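Local atomic coordinates of VirX1 (Cyanophage Syn10, PDB entry 6QGM), a protein that iodinates diverse substrates as a viral halogenase, probably flavin-dependent as in its relatives of the tryptophan halogenase family. Residues 5-10 with 21-26; 15-20 with 184-189; 78-83 with 89-94; 403-408 with 460-465; 235-240 with 339-344. All blocks are in the same frame, centred on the assembly; numbering follows the deposited sequence.

Contact 1 (5-10 with 21-26)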
# COMPACT_ATOMS: atom_id res chain seq x y z
N GLU B 5 25.59 -28.22 5.84
CA GLU B 5 25.58 -29.71 5.76
C GLU B 5 25.28 -30.28 7.15
O GLU B 5 24.60 -31.32 7.23
CB GLU B 5 26.90 -30.24 5.22
CG GLU B 5 27.21 -29.78 3.81
CD GLU B 5 28.41 -30.47 3.17
OE1 GLU B 5 29.43 -30.64 3.88
OE2 GLU B 5 28.33 -30.84 1.96
N SER B 6 25.79 -29.65 8.21
CA SER B 6 25.60 -30.12 9.60
C SER B 6 24.98 -29.01 10.44
O SER B 6 25.26 -27.83 10.17
CB SER B 6 26.89 -30.59 10.20
OG SER B 6 27.76 -29.50 10.41
N VAL B 7 24.19 -29.40 11.42
CA VAL B 7 23.43 -28.48 12.31
C VAL B 7 23.63 -28.93 13.76
O VAL B 7 23.54 -30.14 14.03
CB VAL B 7 21.95 -28.43 11.89
CG1 VAL B 7 21.08 -27.73 12.92
CG2 VAL B 7 21.79 -27.78 10.52
N ALA B 8 23.94 -27.98 14.65
CA ALA B 8 24.01 -28.17 16.11
C ALA B 8 22.89 -27.36 16.77
O ALA B 8 22.95 -26.12 16.74
CB ALA B 8 25.36 -27.74 16.63
N ILE B 9 21.88 -28.05 17.31
CA ILE B 9 20.77 -27.42 18.08
C ILE B 9 21.17 -27.40 19.56
O ILE B 9 21.45 -28.48 20.10
CB ILE B 9 19.45 -28.18 17.84
CG1 ILE B 9 19.08 -28.20 16.35
CG2 ILE B 9 18.33 -27.57 18.67
CD1 ILE B 9 18.27 -29.41 15.92
N VAL B 10 21.23 -26.22 20.18
CA VAL B 10 21.49 -26.10 21.64
C VAL B 10 20.15 -25.86 22.33
O VAL B 10 19.46 -24.87 21.99
CB VAL B 10 22.50 -24.98 21.95
CG1 VAL B 10 22.82 -24.89 23.44
CG2 VAL B 10 23.78 -25.15 21.13
N ALA B 21 13.39 -32.91 15.06
CA ALA B 21 12.42 -33.80 14.39
C ALA B 21 12.17 -33.31 12.96
O ALA B 21 12.38 -34.09 12.01
CB ALA B 21 11.14 -33.88 15.17
N ALA B 22 11.74 -32.04 12.81
CA ALA B 22 11.44 -31.38 11.52
C ALA B 22 12.64 -31.50 10.57
O ALA B 22 12.45 -32.01 9.46
CB ALA B 22 11.09 -29.93 11.75
N LEU B 23 13.82 -31.07 11.01
CA LEU B 23 15.06 -31.09 10.19
C LEU B 23 15.40 -32.54 9.81
O LEU B 23 15.70 -32.78 8.63
CB LEU B 23 16.20 -30.42 10.96
CG LEU B 23 16.11 -28.88 11.05
CD1 LEU B 23 17.34 -28.28 11.73
CD2 LEU B 23 15.92 -28.25 9.68
N SER B 24 15.34 -33.48 10.77
CA SER B 24 15.72 -34.90 10.56
C SER B 24 14.82 -35.55 9.49
O SER B 24 15.32 -36.37 8.70
CB SER B 24 15.71 -35.68 11.85
OG SER B 24 14.38 -35.98 12.25
N LYS B 25 13.54 -35.17 9.45
CA LYS B 25 12.50 -35.77 8.58
C LYS B 25 12.44 -35.02 7.24
O LYS B 25 12.47 -35.70 6.20
CB LYS B 25 11.14 -35.79 9.29
CG LYS B 25 10.00 -36.34 8.46
CD LYS B 25 8.96 -37.09 9.26
CE LYS B 25 7.84 -37.65 8.39
NZ LYS B 25 7.15 -36.58 7.63
N LEU B 26 12.37 -33.68 7.25
CA LEU B 26 12.14 -32.84 6.03
C LEU B 26 13.46 -32.45 5.36
O LEU B 26 13.41 -31.96 4.21
CB LEU B 26 11.32 -31.61 6.42
CG LEU B 26 10.01 -31.87 7.17
CD1 LEU B 26 9.36 -30.59 7.63
CD2 LEU B 26 9.05 -32.65 6.30

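Contact 2 (15-20 with 184-189)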
# COMPACT_ATOMS: atom_id res chain seq x y z
N SER B 15 11.04 -26.74 21.68
CA SER B 15 11.75 -26.01 20.60
C SER B 15 12.90 -26.85 20.05
O SER B 15 13.02 -26.96 18.81
CB SER B 15 12.21 -24.65 21.06
OG SER B 15 11.16 -23.70 20.98
N GLY B 16 13.73 -27.42 20.92
CA GLY B 16 14.91 -28.19 20.52
C GLY B 16 14.50 -29.39 19.70
O GLY B 16 15.03 -29.57 18.58
N TRP B 17 13.57 -30.19 20.22
CA TRP B 17 13.17 -31.49 19.62
C TRP B 17 12.22 -31.26 18.44
O TRP B 17 12.26 -32.07 17.50
CB TRP B 17 12.57 -32.38 20.70
CG TRP B 17 13.63 -32.86 21.64
CD1 TRP B 17 13.74 -32.59 22.96
CD2 TRP B 17 14.77 -33.65 21.28
NE1 TRP B 17 14.86 -33.20 23.47
CE2 TRP B 17 15.51 -33.85 22.46
CE3 TRP B 17 15.22 -34.22 20.09
CZ2 TRP B 17 16.70 -34.58 22.47
CZ3 TRP B 17 16.39 -34.95 20.10
CH2 TRP B 17 17.12 -35.12 21.28
N MET B 18 11.41 -30.21 18.49
CA MET B 18 10.56 -29.79 17.35
C MET B 18 11.47 -29.48 16.15
O MET B 18 11.17 -29.96 15.04
CB MET B 18 9.68 -28.59 17.71
CG MET B 18 8.49 -28.98 18.53
SD MET B 18 7.51 -27.56 19.09
CE MET B 18 6.84 -26.97 17.54
N THR B 19 12.57 -28.78 16.39
CA THR B 19 13.59 -28.41 15.37
C THR B 19 14.31 -29.69 14.90
O THR B 19 14.37 -29.93 13.67
CB THR B 19 14.56 -27.35 15.91
OG1 THR B 19 13.79 -26.26 16.41
CG2 THR B 19 15.51 -26.84 14.86
N ALA B 20 14.81 -30.51 15.83
CA ALA B 20 15.53 -31.76 15.52
C ALA B 20 14.65 -32.68 14.66
O ALA B 20 15.14 -33.17 13.63
CB ALA B 20 15.98 -32.45 16.79
N ASN B 184 15.84 -41.10 13.18
CA ASN B 184 16.38 -40.44 11.95
C ASN B 184 17.84 -40.01 12.14
O ASN B 184 18.36 -39.32 11.26
CB ASN B 184 15.53 -39.23 11.54
CG ASN B 184 14.16 -39.62 11.04
OD1 ASN B 184 13.93 -40.77 10.65
ND2 ASN B 184 13.23 -38.67 11.04
N GLY B 185 18.49 -40.42 13.22
CA GLY B 185 19.95 -40.31 13.40
C GLY B 185 20.38 -38.98 13.99
O GLY B 185 21.58 -38.66 13.89
N VAL B 186 19.46 -38.21 14.59
CA VAL B 186 19.86 -37.00 15.37
C VAL B 186 20.77 -37.49 16.50
O VAL B 186 20.35 -38.39 17.25
CB VAL B 186 18.66 -36.19 15.91
CG1 VAL B 186 19.11 -35.02 16.76
CG2 VAL B 186 17.78 -35.68 14.78
N LYS B 187 21.97 -36.91 16.59
CA LYS B 187 23.00 -37.24 17.61
C LYS B 187 22.70 -36.46 18.89
O LYS B 187 22.82 -35.24 18.88
CB LYS B 187 24.39 -36.92 17.07
CG LYS B 187 25.51 -37.77 17.62
CD LYS B 187 26.80 -37.36 16.97
CE LYS B 187 27.24 -35.96 17.38
NZ LYS B 187 27.52 -35.05 16.24
N HIS B 188 22.28 -37.15 19.94
CA HIS B 188 21.98 -36.60 21.28
C HIS B 188 23.30 -36.43 22.04
O HIS B 188 23.95 -37.44 22.25
CB HIS B 188 21.03 -37.54 22.03
CG HIS B 188 20.37 -36.93 23.20
ND1 HIS B 188 19.87 -37.69 24.23
CD2 HIS B 188 20.15 -35.64 23.54
CE1 HIS B 188 19.36 -36.90 25.15
NE2 HIS B 188 19.51 -35.64 24.74
N ILE B 189 23.66 -35.19 22.38
CA ILE B 189 24.92 -34.85 23.10
C ILE B 189 24.56 -34.24 24.46
O ILE B 189 23.96 -33.15 24.48
CB ILE B 189 25.81 -33.91 22.26
CG1 ILE B 189 26.26 -34.59 20.97
CG2 ILE B 189 26.98 -33.39 23.09
CD1 ILE B 189 26.96 -33.67 20.02

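Contact 3 (78-83 with 89-94)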
# COMPACT_ATOMS: atom_id res chain seq x y z
N SER B 78 -11.43 -23.14 20.64
CA SER B 78 -11.64 -21.69 20.85
C SER B 78 -10.70 -21.16 21.94
O SER B 78 -10.30 -21.95 22.82
CB SER B 78 -13.09 -21.42 21.20
OG SER B 78 -13.34 -20.02 21.27
N ILE B 79 -10.36 -19.87 21.87
CA ILE B 79 -9.87 -19.07 23.03
C ILE B 79 -11.07 -18.36 23.62
O ILE B 79 -11.77 -17.64 22.89
CB ILE B 79 -8.77 -18.06 22.64
CG1 ILE B 79 -7.67 -18.71 21.80
CG2 ILE B 79 -8.21 -17.41 23.88
CD1 ILE B 79 -6.60 -17.73 21.35
N ARG B 80 -11.29 -18.54 24.92
CA ARG B 80 -12.40 -17.91 25.68
C ARG B 80 -11.83 -16.73 26.48
O ARG B 80 -10.76 -16.89 27.09
CB ARG B 80 -13.04 -18.96 26.58
CG ARG B 80 -13.99 -18.39 27.61
CD ARG B 80 -14.78 -19.49 28.28
NE ARG B 80 -15.58 -20.17 27.27
CZ ARG B 80 -16.01 -21.42 27.35
NH1 ARG B 80 -15.73 -22.15 28.40
NH2 ARG B 80 -16.72 -21.93 26.36
N PHE B 81 -12.51 -15.59 26.46
CA PHE B 81 -12.13 -14.36 27.20
C PHE B 81 -13.21 -14.07 28.25
O PHE B 81 -14.27 -13.51 27.93
CB PHE B 81 -11.92 -13.19 26.23
CG PHE B 81 -10.79 -13.43 25.26
CD1 PHE B 81 -9.47 -13.29 25.66
CD2 PHE B 81 -11.04 -13.83 23.95
CE1 PHE B 81 -8.43 -13.53 24.77
CE2 PHE B 81 -10.01 -14.05 23.06
CZ PHE B 81 -8.70 -13.91 23.47
N THR B 82 -12.91 -14.48 29.49
CA THR B 82 -13.70 -14.15 30.70
C THR B 82 -13.11 -12.87 31.31
O THR B 82 -11.88 -12.76 31.39
CB THR B 82 -13.71 -15.32 31.69
OG1 THR B 82 -14.15 -16.48 30.97
CG2 THR B 82 -14.57 -15.06 32.91
N ASN B 83 -13.99 -11.93 31.67
CA ASN B 83 -13.71 -10.75 32.54
C ASN B 83 -12.96 -9.64 31.79
O ASN B 83 -12.54 -8.70 32.45
CB ASN B 83 -12.95 -11.19 33.80
CG ASN B 83 -13.38 -10.44 35.04
OD1 ASN B 83 -14.55 -10.21 35.26
ND2 ASN B 83 -12.43 -10.08 35.89
N GLY B 89 -17.34 -10.91 34.79
CA GLY B 89 -17.49 -12.34 34.47
C GLY B 89 -18.05 -12.58 33.07
O GLY B 89 -18.26 -13.76 32.73
N GLU B 90 -18.31 -11.53 32.29
CA GLU B 90 -18.79 -11.64 30.89
C GLU B 90 -17.76 -12.42 30.06
O GLU B 90 -16.54 -12.28 30.33
CB GLU B 90 -19.05 -10.26 30.26
CG GLU B 90 -17.79 -9.45 29.99
CD GLU B 90 -17.12 -8.84 31.20
OE1 GLU B 90 -17.81 -8.57 32.22
OE2 GLU B 90 -15.90 -8.61 31.12
N VAL B 91 -18.24 -13.17 29.07
CA VAL B 91 -17.44 -14.13 28.26
C VAL B 91 -17.67 -13.86 26.77
O VAL B 91 -18.79 -13.53 26.39
CB VAL B 91 -17.80 -15.58 28.62
CG1 VAL B 91 -16.92 -16.56 27.88
CG2 VAL B 91 -17.73 -15.82 30.12
N PHE B 92 -16.63 -14.00 25.97
CA PHE B 92 -16.72 -14.05 24.50
C PHE B 92 -15.65 -15.00 23.98
O PHE B 92 -14.68 -15.27 24.71
CB PHE B 92 -16.68 -12.64 23.92
CG PHE B 92 -15.41 -11.85 24.13
CD1 PHE B 92 -14.37 -11.91 23.21
CD2 PHE B 92 -15.29 -10.98 25.20
CE1 PHE B 92 -13.22 -11.14 23.38
CE2 PHE B 92 -14.15 -10.22 25.37
CZ PHE B 92 -13.11 -10.32 24.47
N GLU B 93 -15.85 -15.52 22.78
CA GLU B 93 -14.94 -16.52 22.17
C GLU B 93 -14.26 -15.89 20.95
O GLU B 93 -14.85 -14.99 20.31
CB GLU B 93 -15.72 -17.77 21.80
CG GLU B 93 -16.65 -18.27 22.89
CD GLU B 93 -16.10 -19.29 23.87
OE1 GLU B 93 -14.97 -19.82 23.64
OE2 GLU B 93 -16.80 -19.57 24.88
N TYR B 94 -13.03 -16.34 20.71
CA TYR B 94 -12.37 -16.37 19.38
C TYR B 94 -12.26 -17.84 18.99
O TYR B 94 -11.29 -18.50 19.35
CB TYR B 94 -11.00 -15.67 19.44
CG TYR B 94 -10.27 -15.58 18.12
CD1 TYR B 94 -10.95 -15.72 16.92
CD2 TYR B 94 -8.90 -15.36 18.07
CE1 TYR B 94 -10.30 -15.62 15.71
CE2 TYR B 94 -8.23 -15.25 16.86
CZ TYR B 94 -8.94 -15.39 15.67
OH TYR B 94 -8.32 -15.29 14.46

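Contact 4 (403-408 with 460-465)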
# COMPACT_ATOMS: atom_id res chain seq x y z
N VAL B 403 -2.52 -8.73 19.94
CA VAL B 403 -2.62 -9.00 21.41
C VAL B 403 -2.88 -7.66 22.11
O VAL B 403 -3.76 -7.62 22.97
CB VAL B 403 -1.36 -9.72 21.93
CG1 VAL B 403 -1.26 -9.74 23.44
CG2 VAL B 403 -1.29 -11.13 21.39
N ALA B 404 -2.19 -6.58 21.72
CA ALA B 404 -2.37 -5.23 22.31
C ALA B 404 -3.83 -4.77 22.15
O ALA B 404 -4.33 -4.09 23.08
CB ALA B 404 -1.40 -4.24 21.70
N MET B 405 -4.50 -5.13 21.05
CA MET B 405 -5.89 -4.69 20.76
C MET B 405 -6.87 -5.27 21.78
O MET B 405 -7.88 -4.61 22.05
CB MET B 405 -6.30 -5.10 19.34
CG MET B 405 -5.71 -4.22 18.27
SD MET B 405 -6.39 -4.53 16.64
CE MET B 405 -5.47 -3.33 15.67
N HIS B 406 -6.57 -6.44 22.36
CA HIS B 406 -7.39 -7.10 23.42
C HIS B 406 -7.50 -6.20 24.65
O HIS B 406 -8.55 -6.25 25.33
CB HIS B 406 -6.80 -8.45 23.85
CG HIS B 406 -6.80 -9.50 22.79
ND1 HIS B 406 -6.18 -9.33 21.57
CD2 HIS B 406 -7.30 -10.74 22.78
CE1 HIS B 406 -6.33 -10.42 20.84
NE2 HIS B 406 -7.02 -11.30 21.56
N TYR B 407 -6.45 -5.43 24.95
CA TYR B 407 -6.37 -4.51 26.10
C TYR B 407 -6.97 -3.16 25.70
O TYR B 407 -7.81 -2.62 26.43
CB TYR B 407 -4.91 -4.33 26.56
CG TYR B 407 -4.24 -5.57 27.10
CD1 TYR B 407 -4.48 -5.99 28.39
CD2 TYR B 407 -3.34 -6.29 26.34
CE1 TYR B 407 -3.87 -7.12 28.91
CE2 TYR B 407 -2.72 -7.42 26.83
CZ TYR B 407 -2.98 -7.84 28.13
OH TYR B 407 -2.37 -8.95 28.64
N ALA B 408 -6.54 -2.64 24.55
CA ALA B 408 -6.76 -1.26 24.09
C ALA B 408 -8.25 -0.91 24.07
O ALA B 408 -8.60 0.25 24.40
CB ALA B 408 -6.15 -1.09 22.72
N ASN B 460 -9.47 -10.62 9.93
CA ASN B 460 -9.46 -12.03 10.41
C ASN B 460 -8.97 -12.09 11.86
O ASN B 460 -7.76 -12.27 12.06
CB ASN B 460 -8.63 -12.94 9.47
CG ASN B 460 -8.89 -14.44 9.64
OD1 ASN B 460 -9.24 -14.92 10.73
ND2 ASN B 460 -8.71 -15.20 8.56
N GLY B 461 -9.88 -11.98 12.83
CA GLY B 461 -9.57 -12.17 14.25
C GLY B 461 -9.92 -10.95 15.08
O GLY B 461 -10.55 -11.11 16.15
N ILE B 462 -9.54 -9.77 14.59
CA ILE B 462 -9.90 -8.46 15.20
C ILE B 462 -11.42 -8.41 15.40
O ILE B 462 -11.86 -7.91 16.46
CB ILE B 462 -9.38 -7.28 14.34
CG1 ILE B 462 -7.87 -7.10 14.54
CG2 ILE B 462 -10.14 -6.00 14.66
CD1 ILE B 462 -7.20 -6.28 13.46
N SER B 463 -12.19 -8.90 14.42
CA SER B 463 -13.66 -8.83 14.45
C SER B 463 -14.20 -9.48 15.73
O SER B 463 -15.06 -8.86 16.38
CB SER B 463 -14.26 -9.42 13.20
OG SER B 463 -14.12 -8.53 12.12
N PHE B 464 -13.68 -10.65 16.13
CA PHE B 464 -14.18 -11.38 17.32
C PHE B 464 -13.86 -10.60 18.60
O PHE B 464 -14.67 -10.61 19.54
CB PHE B 464 -13.56 -12.78 17.40
CG PHE B 464 -14.00 -13.71 16.30
CD1 PHE B 464 -15.20 -14.40 16.40
CD2 PHE B 464 -13.22 -13.88 15.17
CE1 PHE B 464 -15.61 -15.25 15.38
CE2 PHE B 464 -13.63 -14.73 14.16
CZ PHE B 464 -14.83 -15.39 14.25
N ILE B 465 -12.72 -9.94 18.64
CA ILE B 465 -12.19 -9.21 19.83
C ILE B 465 -12.99 -7.91 20.05
O ILE B 465 -13.50 -7.73 21.17
CB ILE B 465 -10.68 -8.95 19.67
CG1 ILE B 465 -9.89 -10.24 19.48
CG2 ILE B 465 -10.14 -8.15 20.86
CD1 ILE B 465 -10.20 -11.33 20.49

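Contact 5 (235-240 with 339-344)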
# COMPACT_ATOMS: atom_id res chain seq x y z
N GLU B 235 23.40 -13.68 23.94
CA GLU B 235 24.66 -13.55 24.71
C GLU B 235 25.85 -13.64 23.75
O GLU B 235 26.51 -12.60 23.57
CB GLU B 235 24.76 -14.56 25.87
CG GLU B 235 25.92 -14.20 26.81
CD GLU B 235 26.14 -15.06 28.03
OE1 GLU B 235 25.20 -15.17 28.83
OE2 GLU B 235 27.26 -15.61 28.20
N PHE B 236 26.12 -14.80 23.16
CA PHE B 236 27.36 -15.07 22.40
C PHE B 236 27.44 -14.18 21.15
O PHE B 236 28.51 -13.61 20.95
CB PHE B 236 27.49 -16.55 22.02
CG PHE B 236 27.67 -17.53 23.15
CD1 PHE B 236 27.94 -17.11 24.44
CD2 PHE B 236 27.64 -18.90 22.89
CE1 PHE B 236 28.14 -18.04 25.46
CE2 PHE B 236 27.84 -19.82 23.91
CZ PHE B 236 28.10 -19.39 25.19
N MET B 237 26.37 -14.08 20.34
CA MET B 237 26.34 -13.28 19.08
C MET B 237 25.96 -11.83 19.40
O MET B 237 26.08 -10.96 18.51
CB MET B 237 25.37 -13.86 18.05
CG MET B 237 25.83 -15.18 17.41
SD MET B 237 27.36 -15.10 16.44
CE MET B 237 26.97 -13.65 15.48
N GLY B 238 25.48 -11.58 20.62
CA GLY B 238 25.24 -10.22 21.15
C GLY B 238 24.07 -9.51 20.49
O GLY B 238 24.09 -8.29 20.48
N GLU B 239 23.07 -10.22 19.98
CA GLU B 239 21.94 -9.55 19.28
C GLU B 239 21.04 -8.85 20.31
O GLU B 239 20.59 -9.49 21.28
CB GLU B 239 21.14 -10.53 18.42
CG GLU B 239 20.31 -9.84 17.35
CD GLU B 239 21.09 -8.99 16.35
OE1 GLU B 239 22.32 -9.18 16.25
OE2 GLU B 239 20.48 -8.14 15.69
N ALA B 240 20.79 -7.56 20.07
CA ALA B 240 19.95 -6.66 20.89
C ALA B 240 18.54 -7.23 21.04
O ALA B 240 18.13 -8.00 20.18
CB ALA B 240 19.90 -5.30 20.23
N ASN B 339 24.89 -14.12 11.70
CA ASN B 339 26.02 -14.97 11.24
C ASN B 339 25.48 -16.39 11.07
O ASN B 339 24.39 -16.50 10.46
CB ASN B 339 27.20 -14.83 12.20
CG ASN B 339 27.72 -13.42 12.18
OD1 ASN B 339 27.67 -12.73 13.18
ND2 ASN B 339 28.14 -12.97 11.01
N ASN B 340 26.16 -17.40 11.63
CA ASN B 340 25.85 -18.83 11.43
C ASN B 340 25.06 -19.37 12.63
O ASN B 340 25.24 -20.55 12.96
CB ASN B 340 27.13 -19.63 11.15
CG ASN B 340 28.08 -19.68 12.32
OD1 ASN B 340 28.12 -18.77 13.15
ND2 ASN B 340 28.83 -20.77 12.41
N CYS B 341 24.20 -18.54 13.23
CA CYS B 341 23.36 -18.89 14.41
C CYS B 341 21.92 -18.39 14.18
O CYS B 341 21.77 -17.22 13.76
CB CYS B 341 23.94 -18.29 15.68
SG CYS B 341 22.76 -18.24 17.05
N VAL B 342 20.92 -19.25 14.43
CA VAL B 342 19.46 -18.94 14.29
C VAL B 342 18.78 -19.12 15.63
O VAL B 342 18.92 -20.21 16.20
CB VAL B 342 18.77 -19.83 13.24
CG1 VAL B 342 17.34 -19.39 12.99
CG2 VAL B 342 19.53 -19.87 11.94
N GLY B 343 18.01 -18.12 16.07
CA GLY B 343 17.11 -18.22 17.23
C GLY B 343 15.79 -18.87 16.84
O GLY B 343 15.15 -18.38 15.87
N ILE B 344 15.43 -19.96 17.53
CA ILE B 344 14.12 -20.66 17.38
C ILE B 344 13.49 -20.76 18.78
O ILE B 344 14.13 -21.32 19.68
CB ILE B 344 14.29 -22.05 16.72
CG1 ILE B 344 14.98 -21.91 15.35
CG2 ILE B 344 12.96 -22.80 16.63
CD1 ILE B 344 14.71 -23.03 14.38

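Contact 1 (5-10 with 21-26)
V7 and I9 of the first strand, 6-10, both face L23 of helix 14-26, and one methyl group of the leucine serves the two of them. L23 CD1 lies 4.0 Å from V7 CG1, where the side chains cross at about a right angle, and 4.4 Å from I9 CD1. The valine puts CG1 opposite its backbone N (chi1 168°), which turns that methyl to the helix. This apolar patch is the close-packed part of the contact. It is small, 85 Å² in all, and its three residues are buried: I32 of strand 31-36 and I223 of strand 221-224 also touch L23, while V370 of helix 360-373 meets the same leucine. The rest of the helical segment has a different character. S24 OG gives a 2.8 Å hydrogen bond to A21 O of its own helix, a carbonyl that also receives K25 N, and it has a further partner in N184. K25, partly exposed, carries its amine to a salt bridge with D61, and L26 packs on Y476 of the second subunit. Strand 6-10 and helix 14-26 open a beta-alpha-beta unit of Rossmann type, completed by strand 31-36, and the turn and first part of the helix carry glycines that fit the dinucleotide-binding GxGxxG pattern. No hydrogen bond or charge links the two segments, so what holds helix to sheet here is hydrophobic contact between branched side chains.

Contact 2 (15-20 with 184-189)
The indole of W17 and the imidazole of H188 meet as a T-shaped, edge-to-face pair in which the tryptophan supplies the edge and the histidine the face. Their planes stand at 66°, and the centroid of the six-membered ring is 5.3 Å from that of the imidazole. The outer rim of the benzo ring makes the approach: W17 CZ2 is 3.8 Å from H188 NE2, which lies close to the indole plane, and W17 CH2 is equally near H188 CD2. With CG opposite its backbone N (chi1 -164°), H188 swings its ring from strand 187-198 to the helix. Both rings also turn a nitrogen to E36, W17 NE1 in a hydrogen bond to one carboxylate oxygen and H188 NE2 in a weak one to the other. V186 takes a simpler role, pointing toward the helix and dividing its branches. CG1 rests 4.1 Å from A20 CB and, at a longer distance, obliquely beside the indole, whereas CG2 lies 3.8 Å from A20 O. Just ahead of it, G185 is the C-prime residue of the Schellman motif that ends helix 169-181, which brings the chain round into the strand. The contact therefore joins helix 14-26, which begins at the probable dinucleotide-binding turn of this Rossmann-type fold, to the strand beside 31-36. Aromatic and methyl packing supplies the direct contact, while E36, bonded to the indole and weakly to the imidazole, lies close to both rings and might favour a protonated imidazole.

Contact 3 (78-83 with 89-94)
Strands 78-82 and 91-94 run antiparallel as a beta hairpin, their axes 4.7 Å apart at 156°, with I79-Y94 and F81-F92 as hydrogen-bonded pairs and R80-E93 and T82-V91 as non-hydrogen-bonded ones. On the face carrying R80 and E93 the contact is polar. The arginine grips the glutamate side-on, its NE 2.7 Å and its NH2 2.8 Å from the same oxygen, E93 OE2. This oxygen lies in the guanidinium plane and is met on its syn side, from somewhat out of the carboxylate plane, the two groups being turned 85° apart. A bend in the glutamate chain (chi2 -92°) presents the other oxygen, E93 OE1, to S78 OG at 2.9 Å, by its anti lone pair. Beside the bridge, V91 CG1 packs 3.5 Å from R80 CG. The opposite face is aromatic. F81 CB sits over one face of the F92 ring in a CH-pi contact, 3.7 Å from its centroid; the two rings themselves are slid apart and barely overlap. At the far edge of F81, CE2 lies 4.1 Å from Y94 CB. Towards the turn, N83 OD1 takes the G89 N-H in its carbonyl plane at 2.9 Å, while E90 bends back to accept backbone N-H groups of the turn, K88 among them. The hairpin forms one edge of a mixed sheet, strand 78-82 pairing onward with 270-275. Because both oxygens of the buried E93 have donors, one of them doubly, its carboxylate is probably held as the anion, with its rotation fixed.

Contact 4 (403-408 with 460-465)
Helix-helix packing joins the C-terminal end of helix 382-408 to the first turn of helix 462-468, for which G461 is the N-cap residue. One part is apolar contact: M405 reaches out in an extended chain and its SD lies 3.6 Å from I462 CG1, close also to that residue's CD1. The second is a CH-pi interaction. I465 lies over one face of the H406 ring, its CG1 4.0 Å from the ring centroid and 25° off the normal, displaced to the rim, while CG2 rests beside the base of the imidazole. Polar bonds of this histidine run to other parts of the chain and fix the ring: ND1 is bonded to F402 O one turn back in the same helix, and NE2 to E355. No hydrogen bond crosses between the segments, but H406 O is bonded to H469 NE2 just past the second helix. The ring of F81, from the hairpin 78-94, also meets the imidazole. With chi1 -58° and chi2 -49°, I465 folds its longer branch onto the histidine, and its terminal CD1 stands 3.4 Å from H406 NE2.

Contact 5 (235-240 with 339-344)
A contact of a helix end and its following turn with a strand, at the border of the Rossmann-type sheet, brings M237, near the C-terminal end of helix 231-236, against C341 at the start of strand 341-343 and N339 in the loop before it. It is small and partly buried, 146 Å² in all, and M237 supplies more than half of that area. The methionine points at the strand and then folds, bent at chi2 (-63°) and chi3 (-47°), so its CG and its terminal methyl have different neighbours. CG takes the cysteine, in a purely apolar meeting. The thiol of C341 lies opposite its own backbone N, and it is CB that receives the methionine. The far end of the chain crosses N339 obliquely. There the modelled approach of the methyl to the side-chain oxygen is too close to be trusted, and only the general adjacency of the two side chains can be taken from it. F206 of strand 206-211 touches both M237 and C341, and V338 of strand 337-338 also packs on the methionine. Around this apolar spot the polar side chains find partners outside the two segments: E239 forms a salt bridge with R335, and N340 OD1 accepts the backbone N-H of F206. G238, directly after M237, has positive phi and turns the chain away from the helix towards strand 241-243. No hydrogen bond joins the segments; the secure link is M237 CG, 4.0 Å from C341 CB.

The five contacts fall into two groups. Contacts 1, 2 and 5 all reach the same Rossmann-type sheet; contacts 1 and 2 share helix 14-26, their centres 6 Å apart, and I9 CD1 of one packs 3.6 Å from A20 CA of the other. Contact 5 joins this group through I344, whose CG2 packs 3.6 Å from T19 OG1 of contact 2. Contacts 3 and 4 form the second group, 12 Å between centres, where F81 CE2 lies 3.7 Å from I465 CD1 and Y94 CD1 lies 3.4 Å from F464 CD2. The groups are separated by 32 to 39 Å between centres. The GxGxxG-like sequence, a probable flavin-binding element, runs into contact 2 and touches I9 of contact 1.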